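Local structure of thymine dioxygenase (Neurospora crassa, 5C3Q) at residues A[123-128]-A[149-154]; A[136-139]-A[143-146]; A[225-228]-A[232-235]; A[240-245]-A[270-275]. The protein probably acts as an iron- and 2-oxoglutarate-dependent dioxygenase that oxidises thymine, and here holds nickel, 2-oxoglutarate and thymine together in its active site. All blocks are in the same frame, centred on the assembly; numbering follows the deposited sequence.

Contact 1: A[123-128]-A[149-154]; sequences YEIGRE and STMNNF. With EDO (1,2-ethanediol), chain I.
The backbones of 123-128 and 149-154 pass at side-chain distance, Ile-125 CA lying 8.1 Å from Met-151 CA and Glu-128 CA 7.8 Å from Asn-152 CA. This is helix-on-sheet packing: strand 121-125 belongs to the large sheet of the double-stranded beta-helix fold, and helix 147-173 lies against it. The apolar part is narrow. Ile-125 CD1 meets Met-151 CB at 3.7 Å and CG at about the same range, the two side chains crossing near a right angle, while Leu-191 and Leu-193 of strand 190-200 continue the packing. Beyond the strand, Asn-152 ND2 donates to Glu-128 OE2 over 3.1 Å. The bond is bent (146° at the hydrogen) and reaches the oxygen from above the carboxylate plane, 56° out of it. A bend at chi2 (-82°) folds the Glu-128 carboxylate back so that OE2 comes to that amide; Glu-128 CG lies 3.4 Å from Asn-152 OD1, and OE1 accepts from Trp-137 NE1 and Asn-135 ND2. With the carboxylate gone, as in an alanine here, Asn-152 ND2 and Trp-137 NE1 would probably lose their shared acceptor group, and the Asn-152 amide would be freer to turn. A water donates to both Gly-126 O (3.0 Å) and Asn-152 OD1 (2.9 Å).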
loop_
_atom_site.group_PDB
_atom_site.type_symbol
_atom_site.label_atom_id
_atom_site.label_comp_id
_atom_site.label_asym_id
_atom_site.label_seq_id
_atom_site.Cartn_x
_atom_site.Cartn_y
_atom_site.Cartn_z
ATOM N N TYR A 123 -3.768 -0.092 12.038
ATOM C CA TYR A 123 -3.118 0.900 12.867
ATOM C C TYR A 123 -2.089 1.630 12.011
ATOM O O TYR A 123 -1.181 1.009 11.449
ATOM C CB TYR A 123 -2.455 0.233 14.069
ATOM C CG TYR A 123 -1.752 1.210 14.978
ATOM C CD1 TYR A 123 -2.473 2.026 15.847
ATOM C CD2 TYR A 123 -0.366 1.324 14.968
ATOM C CE1 TYR A 123 -1.832 2.925 16.682
ATOM C CE2 TYR A 123 0.282 2.219 15.797
ATOM C CZ TYR A 123 -0.452 3.017 16.651
ATOM O OH TYR A 123 0.201 3.907 17.471
ATOM N N GLU A 124 -2.232 2.948 11.924
ATOM C CA GLU A 124 -1.407 3.759 11.037
ATOM C C GLU A 124 -0.438 4.684 11.777
ATOM O O GLU A 124 -0.806 5.373 12.735
ATOM C CB GLU A 124 -2.305 4.536 10.087
ATOM C CG GLU A 124 -2.920 3.616 9.039
ATOM C CD GLU A 124 -4.105 4.216 8.322
ATOM O OE1 GLU A 124 -4.175 4.077 7.078
ATOM O OE2 GLU A 124 -4.973 4.808 8.994
ATOM N N ILE A 125 0.803 4.674 11.301
ATOM C CA ILE A 125 1.911 5.411 11.885
ATOM C C ILE A 125 2.485 6.331 10.813
ATOM O O ILE A 125 2.780 5.876 9.708
ATOM C CB ILE A 125 3.015 4.433 12.352
ATOM C CG1 ILE A 125 2.508 3.558 13.502
ATOM C CG2 ILE A 125 4.269 5.180 12.778
ATOM C CD1 ILE A 125 3.204 2.213 13.591
ATOM N N GLY A 126 2.630 7.615 11.137
ATOM C CA GLY A 126 3.273 8.587 10.247
ATOM C C GLY A 126 4.675 8.875 10.738
ATOM O O GLY A 126 5.120 8.280 11.720
ATOM N N ARG A 127 5.386 9.781 10.072
ATOM C CA ARG A 127 6.709 10.165 10.552
ATOM C C ARG A 127 6.582 10.893 11.890
ATOM O O ARG A 127 5.669 11.691 12.088
ATOM C CB ARG A 127 7.491 10.999 9.536
ATOM C CG ARG A 127 6.917 12.361 9.211
ATOM C CD ARG A 127 7.918 13.160 8.398
ATOM N NE ARG A 127 7.319 14.385 7.876
ATOM C CZ ARG A 127 7.530 15.614 8.343
ATOM N NH1 ARG A 127 8.349 15.838 9.364
ATOM N NH2 ARG A 127 6.914 16.639 7.765
ATOM N N GLU A 128 7.508 10.594 12.791
ATOM C CA GLU A 128 7.459 11.057 14.174
ATOM C C GLU A 128 7.423 12.567 14.347
ATOM O O GLU A 128 6.753 13.071 15.248
ATOM C CB GLU A 128 8.671 10.520 14.940
ATOM C CG GLU A 128 8.524 9.083 15.395
ATOM C CD GLU A 128 7.724 8.961 16.679
ATOM O OE1 GLU A 128 6.494 9.185 16.647
ATOM O OE2 GLU A 128 8.326 8.620 17.721
ATOM N N SER A 149 9.949 1.530 18.982
ATOM C CA SER A 149 11.297 1.490 18.410
ATOM C C SER A 149 11.366 0.589 17.177
ATOM O O SER A 149 12.062 0.899 16.214
ATOM C CB SER A 149 12.311 1.024 19.456
ATOM O OG SER A 149 11.934 -0.231 20.003
ATOM N N THR A 150 10.644 -0.525 17.222
ATOM C CA THR A 150 10.542 -1.437 16.087
ATOM C C THR A 150 9.888 -0.756 14.882
ATOM O O THR A 150 10.424 -0.800 13.772
ATOM C CB THR A 150 9.734 -2.695 16.469
ATOM O OG1 THR A 150 10.442 -3.428 17.478
ATOM C CG2 THR A 150 9.502 -3.599 15.262
ATOM N N MET A 151 8.737 -0.128 15.110
ATOM C CA MET A 151 7.957 0.477 14.031
ATOM C C MET A 151 8.616 1.724 13.445
ATOM O O MET A 151 8.533 1.950 12.242
ATOM C CB MET A 151 6.537 0.801 14.506
ATOM C CG MET A 151 5.710 -0.433 14.824
ATOM S SD MET A 151 5.602 -1.544 13.409
ATOM C CE MET A 151 5.116 -3.074 14.195
ATOM N N ASN A 152 9.264 2.528 14.284
ATOM C CA ASN A 152 10.023 3.684 13.792
ATOM C C ASN A 152 11.225 3.260 12.948
ATOM O O ASN A 152 11.515 3.875 11.922
ATOM C CB ASN A 152 10.478 4.577 14.950
ATOM C CG ASN A 152 9.370 5.476 15.459
ATOM O OD1 ASN A 152 8.389 5.733 14.762
ATOM N ND2 ASN A 152 9.524 5.967 16.681
ATOM N N ASN A 153 11.915 2.213 13.393
ATOM C CA ASN A 153 13.009 1.614 12.627
ATOM C C ASN A 153 12.499 1.131 11.274
ATOM O O ASN A 153 13.066 1.462 10.234
ATOM C CB ASN A 153 13.621 0.448 13.414
ATOM C CG ASN A 153 14.882 -0.108 12.775
ATOM O OD1 ASN A 153 15.302 0.316 11.700
ATOM N ND2 ASN A 153 15.498 -1.069 13.445
ATOM N N PHE A 154 11.408 0.373 11.290
ATOM C CA PHE A 154 10.803 -0.123 10.053
ATOM C C PHE A 154 10.361 1.022 9.141
ATOM O O PHE A 154 10.598 0.977 7.934
ATOM C CB PHE A 154 9.623 -1.042 10.362
ATOM C CG PHE A 154 9.111 -1.791 9.164
ATOM C CD1 PHE A 154 9.890 -2.767 8.557
ATOM C CD2 PHE A 154 7.851 -1.529 8.650
ATOM C CE1 PHE A 154 9.424 -3.463 7.456
ATOM C CE2 PHE A 154 7.377 -2.222 7.549
ATOM C CZ PHE A 154 8.165 -3.193 6.953
HETATM C C1 EDO I . -8.052 4.824 8.486
HETATM O O1 EDO I . -7.269 3.969 7.649
HETATM C C2 EDO I . -9.527 4.465 8.377
HETATM O O2 EDO I . -10.149 5.172 7.301
HETATM O O HOH W 1 7.783 6.948 12.146
#

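Contact 2: A[136-139]-A[143-146]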
loop_
_atom_site.group_PDB
_atom_site.type_symbol
_atom_site.label_atom_id
_atom_site.label_comp_id
_atom_site.label_asym_id
_atom_site.label_seq_id
_atom_site.Cartn_x
_atom_site.Cartn_y
_atom_site.Cartn_z
ATOM N N PRO A 136 -0.229 8.500 17.809
ATOM C CA PRO A 136 -0.825 8.027 19.062
ATOM C C PRO A 136 -0.308 6.638 19.443
ATOM O O PRO A 136 -0.973 5.633 19.191
ATOM C CB PRO A 136 -2.321 8.000 18.743
ATOM C CG PRO A 136 -2.378 7.708 17.281
ATOM C CD PRO A 136 -1.141 8.313 16.664
ATOM N N TRP A 137 0.880 6.591 20.040
ATOM C CA TRP A 137 1.501 5.320 20.409
ATOM C C TRP A 137 0.798 4.721 21.625
ATOM O O TRP A 137 0.390 5.458 22.519
ATOM C CB TRP A 137 2.979 5.514 20.739
ATOM C CG TRP A 137 3.813 5.993 19.594
ATOM C CD1 TRP A 137 4.288 7.255 19.401
ATOM C CD2 TRP A 137 4.289 5.209 18.493
ATOM N NE1 TRP A 137 5.032 7.309 18.245
ATOM C CE2 TRP A 137 5.045 6.068 17.667
ATOM C CE3 TRP A 137 4.147 3.867 18.122
ATOM C CZ2 TRP A 137 5.659 5.628 16.490
ATOM C CZ3 TRP A 137 4.756 3.428 16.951
ATOM C CH2 TRP A 137 5.505 4.309 16.149
ATOM N N PRO A 138 0.656 3.384 21.664
ATOM C CA PRO A 138 0.076 2.748 22.843
ATOM C C PRO A 138 1.110 2.652 23.959
ATOM O O PRO A 138 2.304 2.802 23.700
ATOM C CB PRO A 138 -0.293 1.357 22.333
ATOM C CG PRO A 138 0.733 1.068 21.290
ATOM C CD PRO A 138 1.126 2.390 20.683
ATOM N N ALA A 139 0.655 2.402 25.183
ATOM C CA ALA A 139 1.555 2.293 26.331
ATOM C C ALA A 139 2.472 1.079 26.183
ATOM O O ALA A 139 2.037 0.014 25.742
ATOM C CB ALA A 139 0.760 2.204 27.625
ATOM N N ASP A 143 3.943 -7.244 26.350
ATOM C CA ASP A 143 4.351 -7.612 24.989
ATOM C C ASP A 143 4.628 -6.423 24.063
ATOM O O ASP A 143 5.271 -6.592 23.025
ATOM C CB ASP A 143 3.305 -8.538 24.343
ATOM C CG ASP A 143 3.536 -10.009 24.665
ATOM O OD1 ASP A 143 4.471 -10.327 25.432
ATOM O OD2 ASP A 143 2.781 -10.855 24.141
ATOM N N LEU A 144 4.158 -5.232 24.429
ATOM C CA LEU A 144 4.357 -4.047 23.592
ATOM C C LEU A 144 5.617 -3.246 23.925
ATOM O O LEU A 144 5.829 -2.173 23.358
ATOM C CB LEU A 144 3.118 -3.142 23.621
ATOM C CG LEU A 144 2.052 -3.544 22.598
ATOM C CD1 LEU A 144 1.217 -4.708 23.113
ATOM C CD2 LEU A 144 1.166 -2.363 22.244
ATOM N N VAL A 145 6.458 -3.756 24.825
ATOM C CA VAL A 145 7.759 -3.141 25.066
ATOM C C VAL A 145 8.595 -3.349 23.806
ATOM O O VAL A 145 8.825 -4.483 23.389
ATOM C CB VAL A 145 8.480 -3.744 26.290
ATOM C CG1 VAL A 145 9.890 -3.181 26.423
ATOM C CG2 VAL A 145 7.685 -3.477 27.561
ATOM N N GLY A 146 9.024 -2.248 23.197
ATOM C CA GLY A 146 9.778 -2.290 21.947
ATOM C C GLY A 146 8.935 -1.979 20.722
ATOM O O GLY A 146 9.470 -1.882 19.619
#
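Leu-144 meets Pro-138 and Ala-139 from across a three-residue link, with Leu-144 CA 7.5 Å from Ala-139 CA. The side chain starts at CB, which comes to 4.0 Å from Ala-139 O, a van der Waals approach to a backbone oxygen. CG then stands 5.0 Å from Pro-138 CG, too far to touch, and the branches divide there. With chi2 at 80°, CD2 falls nearly opposite CA and takes the outward course to the proline ring; it meets Pro-138 CG at 3.6 Å and CB at 4.0 Å, the leucine and the ring crossing at about a right angle. CD1 takes the other course and ends 6.1 Å from Pro-138 CG. The side-chain part of the contact is thus one methyl against the ring, with the Ala-139 backbone adding to the modest 97 Å² buried. The chain next turns at Gly-146, whose phi of 101° is positive and which is the N-cap of helix 147-173; Glu-140 OE1 accepts from its backbone N. The pair lies in the loop joining strand 121-125 to helix 147-173: Pro-138 also touches Tyr-123 of that strand, Phe-147 of that helix and Phe-70 of helix 57-71, while Leu-144 shares Phe-70 and reaches Leu-73.

Contact 3: A[225-228]-A[232-235]; sequences LFQD and GLQV. With AKG (2-oxoglutaric acid), chain F.
Leu-225 meets Leu-233 methyl to methyl, CD2 against CD2 at 3.4 Å, tighter than ordinary carbon-carbon contact. The two side chains reach toward each other tip to tip. In each, CG is turned away from its own backbone N (chi1 -177° in Leu-225 and 176° in Leu-233), which sends the branches out into the space between the strands. 2-Oxoglutarate lies against both residues. Leu-225 CD2 comes to 3.3 Å from O3 of the distal carboxylate and CD1 to 3.7 Å from its carbon C5, while Leu-233 CD1 approaches O3 at 3.9 Å. The leucines therefore form an apolar wall beside this carboxylate; the hydrogen bonds of 2-oxoglutarate come from elsewhere, among them Arg-288 and Ser-290, which probably hold this end, as in related oxygenases. Strand 222-227 belongs to the large sheet of the double-stranded beta-helix and strand 233-236 to the small one, and the contact brackets the short link by which the chain passes from one to the other. At the turn end of this passage, Gly-232 adopts a positive phi of 125°. Gln-227 supplies the polar part of the contact. Its extended chain crosses Leu-233 at about a right angle, with OE1 3.8 Å from Leu-233 CB. The same oxygen accepts from Arg-288 NH2, its strongest polar partner, which makes Gln-227 a second-shell residue that probably helps to position an arginine bound to the cosubstrate. A water links the strands as well, lying 2.8 Å from Gln-227 OE1 and accepting from Leu-233 N at 3.0 Å.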
loop_
_atom_site.group_PDB
_atom_site.type_symbol
_atom_site.label_atom_id
_atom_site.label_comp_id
_atom_site.label_asym_id
_atom_site.label_seq_id
_atom_site.Cartn_x
_atom_site.Cartn_y
_atom_site.Cartn_z
ATOM N N LEU A 225 3.925 -3.247 -0.089
ATOM C CA LEU A 225 3.012 -4.174 0.572
ATOM C C LEU A 225 3.724 -5.461 0.954
ATOM O O LEU A 225 4.153 -6.231 0.092
ATOM C CB LEU A 225 1.806 -4.490 -0.319
ATOM C CG LEU A 225 0.790 -5.408 0.373
ATOM C CD1 LEU A 225 -0.029 -4.643 1.400
ATOM C CD2 LEU A 225 -0.118 -6.068 -0.643
ATOM N N PHE A 226 3.846 -5.678 2.259
ATOM C CA PHE A 226 4.418 -6.893 2.810
ATOM C C PHE A 226 3.249 -7.774 3.241
ATOM O O PHE A 226 2.458 -7.375 4.102
ATOM C CB PHE A 226 5.305 -6.562 4.014
ATOM C CG PHE A 226 6.392 -5.562 3.719
ATOM C CD1 PHE A 226 6.141 -4.197 3.786
ATOM C CD2 PHE A 226 7.672 -5.984 3.397
ATOM C CE1 PHE A 226 7.137 -3.272 3.524
ATOM C CE2 PHE A 226 8.678 -5.063 3.125
ATOM C CZ PHE A 226 8.410 -3.706 3.191
ATOM N N GLN A 227 3.113 -8.949 2.629
ATOM C CA GLN A 227 2.028 -9.868 2.982
ATOM C C GLN A 227 2.588 -11.185 3.509
ATOM O O GLN A 227 3.688 -11.600 3.128
ATOM C CB GLN A 227 1.084 -10.106 1.792
ATOM C CG GLN A 227 1.691 -10.814 0.584
ATOM C CD GLN A 227 0.676 -11.065 -0.527
ATOM O OE1 GLN A 227 -0.529 -11.125 -0.284
ATOM N NE2 GLN A 227 1.164 -11.226 -1.752
ATOM N N ASP A 228 1.839 -11.819 4.410
ATOM C CA ASP A 228 2.160 -13.169 4.869
ATOM C C ASP A 228 1.748 -14.174 3.782
ATOM O O ASP A 228 1.487 -13.779 2.646
ATOM C CB ASP A 228 1.517 -13.469 6.244
ATOM C CG ASP A 228 -0.013 -13.471 6.217
ATOM O OD1 ASP A 228 -0.633 -13.483 5.127
ATOM O OD2 ASP A 228 -0.607 -13.458 7.318
ATOM N N GLY A 232 -5.173 -13.916 -0.769
ATOM C CA GLY A 232 -6.397 -13.117 -0.773
ATOM C C GLY A 232 -6.282 -11.825 -1.563
ATOM O O GLY A 232 -7.288 -11.298 -2.033
ATOM N N LEU A 233 -5.061 -11.309 -1.705
ATOM C CA LEU A 233 -4.823 -10.097 -2.488
ATOM C C LEU A 233 -5.057 -10.370 -3.971
ATOM O O LEU A 233 -4.575 -11.363 -4.510
ATOM C CB LEU A 233 -3.400 -9.576 -2.277
ATOM C CG LEU A 233 -2.993 -8.362 -3.123
ATOM C CD1 LEU A 233 -3.806 -7.131 -2.762
ATOM C CD2 LEU A 233 -1.508 -8.081 -2.966
ATOM N N GLN A 234 -5.795 -9.476 -4.622
ATOM C CA GLN A 234 -6.116 -9.614 -6.036
ATOM C C GLN A 234 -5.912 -8.292 -6.748
ATOM O O GLN A 234 -6.185 -7.232 -6.193
ATOM C CB GLN A 234 -7.556 -10.085 -6.231
ATOM C CG GLN A 234 -7.844 -11.465 -5.667
ATOM C CD GLN A 234 -9.217 -11.987 -6.059
ATOM O OE1 GLN A 234 -10.177 -11.226 -6.179
ATOM N NE2 GLN A 234 -9.316 -13.296 -6.247
ATOM N N VAL A 235 -5.416 -8.372 -7.976
ATOM C CA VAL A 235 -5.114 -7.203 -8.784
ATOM C C VAL A 235 -5.947 -7.312 -10.057
ATOM O O VAL A 235 -6.040 -8.389 -10.647
ATOM C CB VAL A 235 -3.612 -7.154 -9.129
ATOM C CG1 VAL A 235 -3.291 -5.987 -10.055
ATOM C CG2 VAL A 235 -2.778 -7.076 -7.859
HETATM C C1 AKG F . -4.341 -1.325 1.455
HETATM O O1 AKG F . -4.439 -0.294 0.738
HETATM O O2 AKG F . -4.325 -1.256 2.701
HETATM C C2 AKG F . -4.255 -2.648 0.816
HETATM O O5 AKG F . -4.434 -2.753 -0.394
HETATM C C3 AKG F . -3.950 -3.870 1.662
HETATM C C4 AKG F . -3.745 -5.102 0.784
HETATM C C5 AKG F . -3.356 -6.311 1.602
HETATM O O3 AKG F . -2.716 -7.217 1.029
HETATM O O4 AKG F . -3.684 -6.385 2.806
HETATM O O HOH W 2 -2.397 -12.703 -1.726
#

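Contact 4: A[240-245]-A[270-275]; sequences GQFIDA and STVHRV. With NI (nickel (II) ion), chain E; AKG (2-oxoglutaric acid), chain F; EDO (1,2-ethanediol), chain H.
The small sheet of the double-stranded beta-helix carries this contact, in which Phe-242 of edge strand 242-244 reaches past the intervening strand 233-236 to Arg-274 and Val-272. The Arg-274 guanidinium lies flat on one face of the Phe-242 ring, centres 3.9 Å apart and planes only 7° from parallel, an off-centre cation-pi stack. Its CD stands 3.6 Å from the ring centroid, almost on the ring normal, giving a CH-pi contact. The arginine chain is extended from CG to NE, which lays its whole outer half along the ring, and NE is also hydrogen-bonded to Gln-234 OE1 of the middle strand. At the ring edge, Phe-242 CZ meets Val-272 CG1 at 3.9 Å. Were an alanine to replace Phe-242, the guanidinium would probably lose the surface it stacks on, and a gap would open beside Val-272. His-273, between Val-272 and Arg-274 in the chain, points its side chain to the other side of the strand. Its ND1 donates to Thr-271 O at 2.9 Å, nearly in the imidazole plane, which fixes the ring's rotation and leaves NE2 to bind nickel at 2.2 Å. 2-Oxoglutarate chelates the metal through O1 (2.3 Å) and O5 (2.2 Å), and a water is a further ligand. With His-216 and Asp-218, His-273 completes the two-histidine, one-carboxylate facial triad characteristic of 2-oxoglutarate-dependent oxygenases, where nickel probably stands in for iron.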
loop_
_atom_site.group_PDB
_atom_site.type_symbol
_atom_site.label_atom_id
_atom_site.label_comp_id
_atom_site.label_asym_id
_atom_site.label_seq_id
_atom_site.Cartn_x
_atom_site.Cartn_y
_atom_site.Cartn_z
ATOM N N GLY A 240 -10.216 -6.779 -17.094
ATOM C CA GLY A 240 -11.233 -6.426 -16.104
ATOM C C GLY A 240 -11.571 -7.510 -15.092
ATOM O O GLY A 240 -12.622 -7.452 -14.460
ATOM N N GLN A 241 -10.681 -8.487 -14.930
ATOM C CA GLN A 241 -10.892 -9.589 -13.993
ATOM C C GLN A 241 -9.879 -9.510 -12.869
ATOM O O GLN A 241 -8.704 -9.216 -13.108
ATOM C CB GLN A 241 -10.716 -10.935 -14.690
ATOM C CG GLN A 241 -11.547 -11.119 -15.943
ATOM C CD GLN A 241 -12.974 -11.496 -15.636
ATOM O OE1 GLN A 241 -13.693 -10.747 -14.972
ATOM N NE2 GLN A 241 -13.401 -12.661 -16.122
ATOM N N PHE A 242 -10.329 -9.798 -11.652
ATOM C CA PHE A 242 -9.433 -9.828 -10.500
ATOM C C PHE A 242 -8.611 -11.114 -10.501
ATOM O O PHE A 242 -9.159 -12.215 -10.566
ATOM C CB PHE A 242 -10.215 -9.683 -9.192
ATOM C CG PHE A 242 -10.610 -8.266 -8.885
ATOM C CD1 PHE A 242 -9.668 -7.365 -8.411
ATOM C CD2 PHE A 242 -11.912 -7.830 -9.084
ATOM C CE1 PHE A 242 -10.018 -6.053 -8.133
ATOM C CE2 PHE A 242 -12.270 -6.521 -8.804
ATOM C CZ PHE A 242 -11.321 -5.630 -8.329
ATOM N N ILE A 243 -7.292 -10.952 -10.439
ATOM C CA ILE A 243 -6.349 -12.059 -10.486
ATOM C C ILE A 243 -5.628 -12.153 -9.150
ATOM O O ILE A 243 -5.229 -11.132 -8.586
ATOM C CB ILE A 243 -5.306 -11.836 -11.600
ATOM C CG1 ILE A 243 -5.996 -11.607 -12.953
ATOM C CG2 ILE A 243 -4.322 -12.994 -11.663
ATOM C CD1 ILE A 243 -6.898 -12.733 -13.420
ATOM N N ASP A 244 -5.448 -13.380 -8.665
ATOM C CA ASP A 244 -4.742 -13.622 -7.407
ATOM C C ASP A 244 -3.281 -13.182 -7.468
ATOM O O ASP A 244 -2.542 -13.593 -8.354
ATOM C CB ASP A 244 -4.805 -15.106 -7.032
ATOM C CG ASP A 244 -6.195 -15.541 -6.605
ATOM O OD1 ASP A 244 -6.822 -14.827 -5.799
ATOM O OD2 ASP A 244 -6.658 -16.600 -7.071
ATOM N N ALA A 245 -2.881 -12.337 -6.523
ATOM C CA ALA A 245 -1.484 -11.965 -6.358
ATOM C C ALA A 245 -0.876 -12.928 -5.349
ATOM O O ALA A 245 -0.826 -12.645 -4.153
ATOM C CB ALA A 245 -1.356 -10.527 -5.884
ATOM N N SER A 270 -1.901 3.056 -12.046
ATOM C CA SER A 270 -2.337 2.783 -10.683
ATOM C C SER A 270 -3.519 1.833 -10.782
ATOM O O SER A 270 -4.571 2.204 -11.294
ATOM C CB SER A 270 -2.749 4.059 -9.956
ATOM O OG SER A 270 -3.175 3.745 -8.637
ATOM N N THR A 271 -3.337 0.613 -10.293
ATOM C CA THR A 271 -4.237 -0.494 -10.620
ATOM C C THR A 271 -5.125 -0.863 -9.442
ATOM O O THR A 271 -4.686 -0.851 -8.286
ATOM C CB THR A 271 -3.415 -1.713 -11.077
ATOM O OG1 THR A 271 -2.583 -1.313 -12.172
ATOM C CG2 THR A 271 -4.299 -2.869 -11.525
ATOM N N VAL A 272 -6.374 -1.198 -9.758
ATOM C CA VAL A 272 -7.376 -1.543 -8.761
ATOM C C VAL A 272 -7.014 -2.890 -8.149
ATOM O O VAL A 272 -6.638 -3.824 -8.862
ATOM C CB VAL A 272 -8.790 -1.599 -9.384
ATOM C CG1 VAL A 272 -9.829 -2.077 -8.373
ATOM C CG2 VAL A 272 -9.188 -0.229 -9.934
ATOM N N HIS A 273 -7.120 -2.975 -6.825
ATOM C CA HIS A 273 -6.852 -4.205 -6.100
ATOM C C HIS A 273 -7.755 -4.321 -4.873
ATOM O O HIS A 273 -8.381 -3.349 -4.454
ATOM C CB HIS A 273 -5.374 -4.284 -5.701
ATOM C CG HIS A 273 -4.875 -3.070 -4.988
ATOM N ND1 HIS A 273 -4.720 -1.849 -5.612
ATOM C CD2 HIS A 273 -4.500 -2.886 -3.703
ATOM C CE1 HIS A 273 -4.273 -0.967 -4.738
ATOM N NE2 HIS A 273 -4.133 -1.572 -3.574
ATOM N N ARG A 274 -7.820 -5.526 -4.315
ATOM C CA ARG A 274 -8.705 -5.827 -3.197
ATOM C C ARG A 274 -8.157 -7.028 -2.441
ATOM O O ARG A 274 -7.195 -7.657 -2.883
ATOM C CB ARG A 274 -10.122 -6.127 -3.699
ATOM C CG ARG A 274 -10.265 -7.459 -4.420
ATOM C CD ARG A 274 -11.619 -7.608 -5.089
ATOM N NE ARG A 274 -11.767 -8.930 -5.695
ATOM C CZ ARG A 274 -12.895 -9.408 -6.214
ATOM N NH1 ARG A 274 -14.007 -8.682 -6.214
ATOM N NH2 ARG A 274 -12.912 -10.630 -6.728
ATOM N N VAL A 275 -8.773 -7.338 -1.303
ATOM C CA VAL A 275 -8.470 -8.569 -0.581
ATOM C C VAL A 275 -9.775 -9.321 -0.332
ATOM O O VAL A 275 -10.711 -8.774 0.249
ATOM C CB VAL A 275 -7.748 -8.317 0.756
ATOM C CG1 VAL A 275 -7.322 -9.638 1.388
ATOM C CG2 VAL A 275 -6.526 -7.433 0.553
HETATM NI NI NI E . -4.252 -0.805 -1.465
HETATM C C1 AKG F . -4.341 -1.325 1.455
HETATM O O1 AKG F . -4.439 -0.294 0.738
HETATM O O2 AKG F . -4.325 -1.256 2.701
HETATM C C2 AKG F . -4.255 -2.648 0.816
HETATM O O5 AKG F . -4.434 -2.753 -0.394
HETATM C C3 AKG F . -3.950 -3.870 1.662
HETATM C C4 AKG F . -3.745 -5.102 0.784
HETATM C C5 AKG F . -3.356 -6.311 1.602
HETATM O O3 AKG F . -2.716 -7.217 1.029
HETATM O O4 AKG F . -3.684 -6.385 2.806
HETATM C C1 EDO H . -3.518 -2.982 -15.556
HETATM O O1 EDO H . -4.709 -3.190 -16.324
HETATM C C2 EDO H . -3.210 -1.490 -15.522
HETATM O O2 EDO H . -4.013 -0.836 -14.530
HETATM O O HOH W 3 -2.096 -1.198 -1.186
#

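How the contacts relate
Contacts 3 and 4 form the catalytic end of the set. Their centres are 10 Å apart, and both touch 2-oxoglutarate. They meet in the small sheet through 232-235 and 240-245, where Leu-233 O lies 2.8 Å from Ala-245 N and Val-235 N 2.8 Å from Ile-243 O, both probable hydrogen bonds. Contacts 1 and 2 are neighbours on the far side of the chain's centre from contact 4, 11 Å apart between centres; Tyr-123 OH and Pro-136 O, 2.7 Å apart, join them. Contact 1 connects the halves through Phe-154 CZ, 3.6 Å from Phe-226 CE1 of contact 3, and its Ile-125 side chain is about 11 Å from thymine. Contact 2 is remote, its nearest atoms about 23 Å from contact 4.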